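Local structure of dachshund homolog 1 (Homo sapiens, 1L8R) at residues 25-38 with 83-95. The protein acts as a transcription factor in organ development, working with SIX and EYA proteins, and carries here its DACHbox-N domain, which contains a winged-helix-like DNA-binding motif. Residues are numbered along the deposited sequence; the frame is centred on the assembly and turned at random.
Sequences CELICLPQAFDLFL and CKLISRKDFETLY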
ATOM      1  N   CYS A  25       0.418  -6.461 -12.370  1.00 17.73           N
ATOM      2  CA  CYS A  25       0.369  -5.054 -11.999  1.00 17.25           C
ATOM      3  C   CYS A  25       1.287  -4.775 -10.817  1.00 15.07           C
ATOM      4  O   CYS A  25       1.305  -5.522  -9.846  1.00 14.93           O
ATOM      5  CB  CYS A  25      -1.060  -4.652 -11.640  1.00 18.41           C
ATOM      6  SG  CYS A  25      -1.285  -2.872 -11.466  1.00 26.59           S
ATOM      7  N   GLU A  26       2.055  -3.696 -10.910  1.00 13.72           N
ATOM      8  CA  GLU A  26       2.963  -3.325  -9.842  1.00 13.84           C
ATOM      9  C   GLU A  26       2.148  -2.677  -8.728  1.00 12.73           C
ATOM     10  O   GLU A  26       1.494  -1.655  -8.936  1.00 14.48           O
ATOM     11  CB  GLU A  26       4.015  -2.343 -10.359  1.00 15.73           C
ATOM     12  CG  GLU A  26       5.116  -2.047  -9.368  1.00 21.18           C
ATOM     13  CD  GLU A  26       6.233  -1.231  -9.980  1.00 25.48           C
ATOM     14  OE1 GLU A  26       6.947  -1.764 -10.859  1.00 27.77           O
ATOM     15  OE2 GLU A  26       6.393  -0.059  -9.584  1.00 28.09           O
ATOM     16  N   LEU A  27       2.194  -3.273  -7.546  1.00 13.05           N
ATOM     17  CA  LEU A  27       1.444  -2.748  -6.417  1.00 11.87           C
ATOM     18  C   LEU A  27       2.387  -2.343  -5.303  1.00 14.33           C
ATOM     19  O   LEU A  27       3.454  -2.931  -5.140  1.00 15.44           O
ATOM     20  CB  LEU A  27       0.483  -3.812  -5.898  1.00 12.06           C
ATOM     21  CG  LEU A  27      -0.403  -4.491  -6.937  1.00 13.88           C
ATOM     22  CD1 LEU A  27      -1.228  -5.568  -6.242  1.00 15.18           C
ATOM     23  CD2 LEU A  27      -1.303  -3.474  -7.624  1.00 13.07           C
ATOM     24  N   ILE A  28       2.003  -1.327  -4.539  1.00 12.90           N
ATOM     25  CA  ILE A  28       2.843  -0.909  -3.437  1.00 13.41           C
ATOM     26  C   ILE A  28       2.132  -1.110  -2.105  1.00 13.49           C
ATOM     27  O   ILE A  28       0.901  -1.278  -2.041  1.00 10.90           O
ATOM     28  CB  ILE A  28       3.325   0.569  -3.591  1.00 14.85           C
ATOM     29  CG1 ILE A  28       2.140   1.531  -3.655  1.00 16.06           C
ATOM     30  CG2 ILE A  28       4.154   0.697  -4.874  1.00 15.89           C
ATOM     31  CD1 ILE A  28       1.438   1.541  -4.979  1.00 23.02           C
ATOM     32  N   CYS A  29       2.927  -1.119  -1.045  1.00 11.98           N
ATOM     33  CA  CYS A  29       2.429  -1.319   0.308  1.00 12.89           C
ATOM     34  C   CYS A  29       1.577  -0.128   0.753  1.00 13.32           C
ATOM     35  O   CYS A  29       2.090   0.971   0.959  1.00 12.29           O
ATOM     36  CB  CYS A  29       3.615  -1.516   1.240  1.00 13.58           C
ATOM     37  SG  CYS A  29       3.170  -1.654   2.953  1.00 12.56           S
ATOM     38  N   LEU A  30       0.276  -0.351   0.888  1.00 13.19           N
ATOM     39  CA  LEU A  30      -0.650   0.714   1.273  1.00 13.30           C
ATOM     40  C   LEU A  30      -0.365   1.382   2.622  1.00 14.37           C
ATOM     41  O   LEU A  30      -0.293   2.614   2.700  1.00 13.79           O
ATOM     42  CB  LEU A  30      -2.090   0.198   1.245  1.00 13.82           C
ATOM     43  CG  LEU A  30      -3.178   1.197   1.666  1.00 11.47           C
ATOM     44  CD1 LEU A  30      -3.086   2.456   0.815  1.00 13.83           C
ATOM     45  CD2 LEU A  30      -4.546   0.541   1.522  1.00 12.60           C
ATOM     46  N   PRO A  31      -0.205   0.595   3.700  1.00 15.27           N
ATOM     47  CA  PRO A  31       0.071   1.212   5.004  1.00 14.36           C
ATOM     48  C   PRO A  31       1.331   2.065   4.990  1.00 16.15           C
ATOM     49  O   PRO A  31       1.389   3.115   5.640  1.00 15.60           O
ATOM     50  CB  PRO A  31       0.198   0.013   5.939  1.00 16.65           C
ATOM     51  CG  PRO A  31      -0.704  -0.993   5.318  1.00 19.56           C
ATOM     52  CD  PRO A  31      -0.388  -0.863   3.845  1.00 14.73           C
ATOM     53  N   GLN A  32       2.343   1.615   4.252  1.00 14.43           N
ATOM     54  CA  GLN A  32       3.597   2.352   4.164  1.00 14.15           C
ATOM     55  C   GLN A  32       3.381   3.678   3.447  1.00 14.69           C
ATOM     56  O   GLN A  32       3.845   4.720   3.918  1.00 15.12           O
ATOM     57  CB  GLN A  32       4.659   1.528   3.429  1.00 13.62           C
ATOM     58  CG  GLN A  32       5.999   2.237   3.265  1.00 15.31           C
ATOM     59  CD  GLN A  32       7.051   1.336   2.645  1.00 14.61           C
ATOM     60  OE1 GLN A  32       6.759   0.572   1.727  1.00 18.41           O
ATOM     61  NE2 GLN A  32       8.283   1.434   3.133  1.00 16.41           N
ATOM     62  N   ALA A  33       2.678   3.643   2.316  1.00 14.02           N
ATOM     63  CA  ALA A  33       2.399   4.861   1.554  1.00 14.60           C
ATOM     64  C   ALA A  33       1.558   5.804   2.408  1.00 15.45           C
ATOM     65  O   ALA A  33       1.737   7.021   2.370  1.00 17.93           O
ATOM     66  CB  ALA A  33       1.667   4.521   0.253  1.00 13.53           C
ATOM     67  N   PHE A  34       0.634   5.231   3.171  1.00 16.38           N
ATOM     68  CA  PHE A  34      -0.222   6.007   4.057  1.00 18.56           C
ATOM     69  C   PHE A  34       0.632   6.764   5.079  1.00 19.72           C
ATOM     70  O   PHE A  34       0.497   7.980   5.226  1.00 19.49           O
ATOM     71  CB  PHE A  34      -1.196   5.080   4.789  1.00 20.09           C
ATOM     72  CG  PHE A  34      -1.930   5.740   5.925  1.00 21.56           C
ATOM     73  CD1 PHE A  34      -2.969   6.627   5.680  1.00 22.97           C
ATOM     74  CD2 PHE A  34      -1.565   5.482   7.242  1.00 24.03           C
ATOM     75  CE1 PHE A  34      -3.640   7.251   6.733  1.00 26.14           C
ATOM     76  CE2 PHE A  34      -2.228   6.100   8.299  1.00 24.39           C
ATOM     77  CZ  PHE A  34      -3.267   6.985   8.044  1.00 25.09           C
ATOM     78  N   ASP A  35       1.523   6.051   5.767  1.00 20.18           N
ATOM     79  CA  ASP A  35       2.374   6.676   6.781  1.00 21.42           C
ATOM     80  C   ASP A  35       3.250   7.779   6.211  1.00 21.27           C
ATOM     81  O   ASP A  35       3.562   8.752   6.899  1.00 23.74           O
ATOM     82  CB  ASP A  35       3.295   5.651   7.453  1.00 22.91           C
ATOM     83  CG  ASP A  35       2.536   4.543   8.139  1.00 23.90           C
ATOM     84  OD1 ASP A  35       1.420   4.796   8.644  1.00 25.66           O
ATOM     85  OD2 ASP A  35       3.074   3.418   8.186  1.00 26.95           O
ATOM     86  N   LEU A  36       3.653   7.621   4.956  1.00 21.14           N
ATOM     87  CA  LEU A  36       4.520   8.599   4.311  1.00 21.71           C
ATOM     88  C   LEU A  36       3.826   9.842   3.782  1.00 23.12           C
ATOM     89  O   LEU A  36       4.391  10.940   3.835  1.00 23.11           O
ATOM     90  CB  LEU A  36       5.280   7.947   3.151  1.00 21.73           C
ATOM     91  CG  LEU A  36       6.387   6.940   3.464  1.00 21.16           C
ATOM     92  CD1 LEU A  36       6.819   6.250   2.178  1.00 22.11           C
ATOM     93  CD2 LEU A  36       7.567   7.655   4.118  1.00 23.53           C
ATOM     94  N   PHE A  37       2.601   9.690   3.285  1.00 23.01           N
ATOM     95  CA  PHE A  37       1.912  10.827   2.687  1.00 22.75           C
ATOM     96  C   PHE A  37       0.545  11.259   3.209  1.00 23.80           C
ATOM     97  O   PHE A  37       0.094  12.361   2.896  1.00 24.54           O
ATOM     98  CB  PHE A  37       1.814  10.584   1.181  1.00 23.88           C
ATOM     99  CG  PHE A  37       3.132  10.283   0.534  1.00 25.15           C
ATOM    100  CD1 PHE A  37       4.117  11.263   0.442  1.00 25.70           C
ATOM    101  CD2 PHE A  37       3.403   9.012   0.037  1.00 24.48           C
ATOM    102  CE1 PHE A  37       5.355  10.980  -0.136  1.00 27.69           C
ATOM    103  CE2 PHE A  37       4.636   8.718  -0.542  1.00 26.70           C
ATOM    104  CZ  PHE A  37       5.615   9.706  -0.628  1.00 26.24           C
ATOM    105  N   LEU A  38      -0.122  10.418   3.991  1.00 23.84           N
ATOM    106  CA  LEU A  38      -1.446  10.769   4.493  1.00 25.92           C
ATOM    107  C   LEU A  38      -1.573  10.658   6.007  1.00 27.97           C
ATOM    108  O   LEU A  38      -2.672  10.730   6.546  1.00 28.57           O
ATOM    109  CB  LEU A  38      -2.502   9.880   3.830  1.00 23.80           C
ATOM    110  CG  LEU A  38      -2.655   9.976   2.306  1.00 22.41           C
ATOM    111  CD1 LEU A  38      -3.577   8.868   1.816  1.00 21.19           C
ATOM    112  CD2 LEU A  38      -3.204  11.345   1.922  1.00 21.19           C
ATOM    113  N   CYS A  83      -1.853  -7.037   5.626  1.00 13.09           N
ATOM    114  CA  CYS A  83      -1.445  -5.885   4.831  1.00 13.65           C
ATOM    115  C   CYS A  83      -2.085  -5.901   3.459  1.00 14.11           C
ATOM    116  O   CYS A  83      -2.310  -6.960   2.884  1.00 14.65           O
ATOM    117  CB  CYS A  83       0.074  -5.851   4.661  1.00 11.91           C
ATOM    118  SG  CYS A  83       0.668  -4.271   4.008  1.00 15.54           S
ATOM    119  N   LYS A  84      -2.378  -4.713   2.937  1.00 12.75           N
ATOM    120  CA  LYS A  84      -2.978  -4.588   1.619  1.00 12.31           C
ATOM    121  C   LYS A  84      -2.080  -3.816   0.668  1.00 12.73           C
ATOM    122  O   LYS A  84      -1.242  -3.015   1.093  1.00 11.97           O
ATOM    123  CB  LYS A  84      -4.352  -3.932   1.728  1.00 15.64           C
ATOM    124  CG  LYS A  84      -5.387  -4.885   2.318  1.00 17.90           C
ATOM    125  CD  LYS A  84      -6.700  -4.203   2.609  1.00 23.76           C
ATOM    126  CE  LYS A  84      -7.710  -5.203   3.149  1.00 24.41           C
ATOM    127  NZ  LYS A  84      -8.954  -4.527   3.632  1.00 29.14           N
ATOM    128  N   LEU A  85      -2.262  -4.083  -0.623  1.00 10.44           N
ATOM    129  CA  LEU A  85      -1.470  -3.469  -1.678  1.00 11.94           C
ATOM    130  C   LEU A  85      -2.368  -2.825  -2.731  1.00 11.69           C
ATOM    131  O   LEU A  85      -3.428  -3.352  -3.056  1.00 15.45           O
ATOM    132  CB  LEU A  85      -0.635  -4.546  -2.381  1.00 11.78           C
ATOM    133  CG  LEU A  85       0.262  -5.494  -1.579  1.00 12.19           C
ATOM    134  CD1 LEU A  85       0.866  -6.532  -2.524  1.00 13.42           C
ATOM    135  CD2 LEU A  85       1.364  -4.709  -0.867  1.00 10.86           C
ATOM    136  N   ILE A  86      -1.954  -1.681  -3.267  1.00 13.04           N
ATOM    137  CA  ILE A  86      -2.721  -1.061  -4.346  1.00 13.12           C
ATOM    138  C   ILE A  86      -1.748  -0.446  -5.345  1.00 13.95           C
ATOM    139  O   ILE A  86      -0.603  -0.175  -5.005  1.00 13.90           O
ATOM    140  CB  ILE A  86      -3.735   0.020  -3.859  1.00 16.32           C
ATOM    141  CG1 ILE A  86      -3.026   1.154  -3.127  1.00 18.29           C
ATOM    142  CG2 ILE A  86      -4.825  -0.639  -3.009  1.00 15.98           C
ATOM    143  CD1 ILE A  86      -3.942   2.364  -2.900  1.00 16.85           C
ATOM    144  N   SER A  87      -2.192  -0.260  -6.584  1.00 14.27           N
ATOM    145  CA  SER A  87      -1.323   0.306  -7.612  1.00 16.79           C
ATOM    146  C   SER A  87      -0.971   1.760  -7.317  1.00 18.59           C
ATOM    147  O   SER A  87      -1.683   2.449  -6.586  1.00 18.26           O
ATOM    148  CB  SER A  87      -1.994   0.198  -8.988  1.00 17.77           C
ATOM    149  OG  SER A  87      -3.166   0.996  -9.062  1.00 17.81           O
ATOM    150  N   ARG A  88       0.135   2.237  -7.879  1.00 19.98           N
ATOM    151  CA  ARG A  88       0.521   3.619  -7.639  1.00 22.04           C
ATOM    152  C   ARG A  88      -0.533   4.572  -8.187  1.00 22.83           C
ATOM    153  O   ARG A  88      -0.788   5.619  -7.595  1.00 23.86           O
ATOM    154  CB  ARG A  88       1.899   3.911  -8.243  1.00 22.76           C
ATOM    155  CG  ARG A  88       3.041   3.416  -7.358  1.00 24.27           C
ATOM    156  CD  ARG A  88       4.411   3.846  -7.854  1.00 26.09           C
ATOM    157  NE  ARG A  88       4.709   3.300  -9.175  1.00 29.74           N
ATOM    158  CZ  ARG A  88       5.916   3.305  -9.728  1.00 30.83           C
ATOM    159  NH1 ARG A  88       6.947   3.829  -9.077  1.00 31.00           N
ATOM    160  NH2 ARG A  88       6.093   2.784 -10.934  1.00 32.07           N
ATOM    161  N   LYS A  89      -1.162   4.199  -9.298  1.00 24.44           N
ATOM    162  CA  LYS A  89      -2.203   5.034  -9.894  1.00 25.78           C
ATOM    163  C   LYS A  89      -3.399   5.108  -8.946  1.00 24.47           C
ATOM    164  O   LYS A  89      -4.001   6.168  -8.770  1.00 24.85           O
ATOM    165  CB  LYS A  89      -2.661   4.465 -11.239  1.00 27.92           C
ATOM    166  CG  LYS A  89      -3.524   5.435 -12.038  1.00 32.59           C
ATOM    167  CD  LYS A  89      -4.059   4.810 -13.323  1.00 34.77           C
ATOM    168  CE  LYS A  89      -5.331   4.014 -13.072  1.00 35.03           C
ATOM    169  NZ  LYS A  89      -6.453   4.912 -12.671  1.00 36.98           N
ATOM    170  N   ASP A  90      -3.748   3.973  -8.344  1.00 22.12           N
ATOM    171  CA  ASP A  90      -4.864   3.937  -7.410  1.00 21.30           C
ATOM    172  C   ASP A  90      -4.519   4.691  -6.133  1.00 19.49           C
ATOM    173  O   ASP A  90      -5.394   5.295  -5.498  1.00 18.06           O
ATOM    174  CB  ASP A  90      -5.261   2.490  -7.089  1.00 22.32           C
ATOM    175  CG  ASP A  90      -6.116   1.860  -8.184  1.00 25.36           C
ATOM    176  OD1 ASP A  90      -6.637   2.605  -9.041  1.00 26.45           O
ATOM    177  OD2 ASP A  90      -6.284   0.624  -8.183  1.00 24.50           O
ATOM    178  N   PHE A  91      -3.249   4.673  -5.745  1.00 16.63           N
ATOM    179  CA  PHE A  91      -2.884   5.398  -4.547  1.00 16.32           C
ATOM    180  C   PHE A  91      -3.042   6.889  -4.828  1.00 16.30           C
ATOM    181  O   PHE A  91      -3.525   7.633  -3.985  1.00 15.47           O
ATOM    182  CB  PHE A  91      -1.442   5.136  -4.128  1.00 16.78           C
ATOM    183  CG  PHE A  91      -1.056   5.864  -2.877  1.00 17.87           C
ATOM    184  CD1 PHE A  91      -1.522   5.435  -1.639  1.00 17.39           C
ATOM    185  CD2 PHE A  91      -0.293   7.023  -2.938  1.00 19.22           C
ATOM    186  CE1 PHE A  91      -1.244   6.150  -0.478  1.00 19.32           C
ATOM    187  CE2 PHE A  91      -0.010   7.747  -1.785  1.00 19.90           C
ATOM    188  CZ  PHE A  91      -0.483   7.310  -0.552  1.00 20.60           C
ATOM    189  N   GLU A  92      -2.633   7.321  -6.018  1.00 19.13           N
ATOM    190  CA  GLU A  92      -2.746   8.736  -6.357  1.00 19.27           C
ATOM    191  C   GLU A  92      -4.214   9.150  -6.379  1.00 19.03           C
ATOM    192  O   GLU A  92      -4.560  10.242  -5.936  1.00 20.65           O
ATOM    193  CB  GLU A  92      -2.081   9.035  -7.707  1.00 21.00           C
ATOM    194  CG  GLU A  92      -0.575   8.749  -7.757  1.00 24.98           C
ATOM    195  CD  GLU A  92       0.227   9.423  -6.640  1.00 25.57           C
ATOM    196  OE1 GLU A  92      -0.314  10.295  -5.929  1.00 26.78           O
ATOM    197  OE2 GLU A  92       1.419   9.080  -6.479  1.00 28.94           O
ATOM    198  N   THR A  93      -5.077   8.275  -6.887  1.00 18.27           N
ATOM    199  CA  THR A  93      -6.506   8.556  -6.919  1.00 18.53           C
ATOM    200  C   THR A  93      -6.965   8.721  -5.472  1.00 19.64           C
ATOM    201  O   THR A  93      -7.725   9.631  -5.146  1.00 19.25           O
ATOM    202  CB  THR A  93      -7.295   7.402  -7.573  1.00 17.82           C
ATOM    203  OG1 THR A  93      -6.907   7.272  -8.948  1.00 20.41           O
ATOM    204  CG2 THR A  93      -8.794   7.665  -7.505  1.00 17.88           C
ATOM    205  N   LEU A  94      -6.500   7.826  -4.605  1.00 18.13           N
ATOM    206  CA  LEU A  94      -6.841   7.895  -3.190  1.00 18.45           C
ATOM    207  C   LEU A  94      -6.284   9.188  -2.599  1.00 16.69           C
ATOM    208  O   LEU A  94      -6.979   9.913  -1.891  1.00 16.47           O
ATOM    209  CB  LEU A  94      -6.251   6.699  -2.440  1.00 16.91           C
ATOM    210  CG  LEU A  94      -6.259   6.825  -0.916  1.00 20.24           C
ATOM    211  CD1 LEU A  94      -7.703   6.785  -0.414  1.00 19.54           C
ATOM    212  CD2 LEU A  94      -5.438   5.707  -0.303  1.00 18.87           C
ATOM    213  N   TYR A  95      -5.024   9.474  -2.903  1.00 16.36           N
ATOM    214  CA  TYR A  95      -4.381  10.671  -2.393  1.00 17.82           C
ATOM    215  C   TYR A  95      -5.132  11.926  -2.826  1.00 16.83           C
ATOM    216  O   TYR A  95      -5.379  12.818  -2.016  1.00 17.33           O
ATOM    217  CB  TYR A  95      -2.921  10.723  -2.858  1.00 19.18           C
ATOM    218  CG  TYR A  95      -2.164  11.913  -2.314  1.00 20.28           C
ATOM    219  CD1 TYR A  95      -2.221  13.149  -2.954  1.00 22.54           C
ATOM    220  CD2 TYR A  95      -1.429  11.816  -1.131  1.00 19.65           C
ATOM    221  CE1 TYR A  95      -1.566  14.258  -2.431  1.00 20.54           C
ATOM    222  CE2 TYR A  95      -0.769  12.918  -0.599  1.00 21.59           C
ATOM    223  CZ  TYR A  95      -0.844  14.138  -1.256  1.00 21.81           C
ATOM    224  OH  TYR A  95      -0.204  15.237  -0.735  1.00 21.96           O
TER
HETATM  225  O   HOH W   1       1.217   0.433 -10.646  1.00 27.84           O
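Ile28 and Ile86 form an antiparallel hydrogen-bonded pair that joins strands 25-29 and 84-87. Ile86 N donates to Ile28 O at 3.1 Å, and Ile28 N donates back to Ile86 O. Leu30 N extends the ladder to Lys84 O. Each strand runs straight into a helix. Cys29 and Ser87 are the N-caps; Ser87 OG accepts from Asp90 N at 3.1 Å, whereas the Cys29 SG bond to Gln32 N is weak.

Apolar side chains join the two helices. Phe91 has CG anti to its own N (chi1 -179°), which carries the ring across to helix 30-37. Ala33 CB sits over one face of the Phe91 ring, 3.8 Å from its centroid, a CH-pi contact. Leu30 CD1 meets the ring edge, 4.2 Å from Phe91 CD1. Phe37 CD2 and Leu38 CD1 also touch this ring; the Phe37 side chain crosses that of Phe91 at about a right angle. Replacing Phe91 with an alanine would probably open a gap beneath Ala33 and deprive Leu30 and Leu38 of a shared partner. Leu38 CD2 also packs on Tyr95 CD2 at 3.6 Å. On the sheet face of Cys29 and Leu85, Cys83 SG touches Pro31 CD at 3.6 Å.

The charged contact is Glu26 with Arg88. Glu26 OE2 lies 3.2 Å from Arg88 NH2, over one guanidinium face, so the salt bridge works through charge alone. Arg88 NH1 instead donates to Asp11 O. A water bonded to Glu26 O reaches Arg88 N weakly.

The paired strands lie inside the antiparallel sheet, flanked by 15-22 and 60-61. Strand 8-12 contributes Val10 against Ile28 and Leu12 against Ala33. Helix 45-54 packs on Leu30 through Tyr49 and on Leu94 through Val48 and Leu52, in this domain with its winged-helix-like DNA-binding motif.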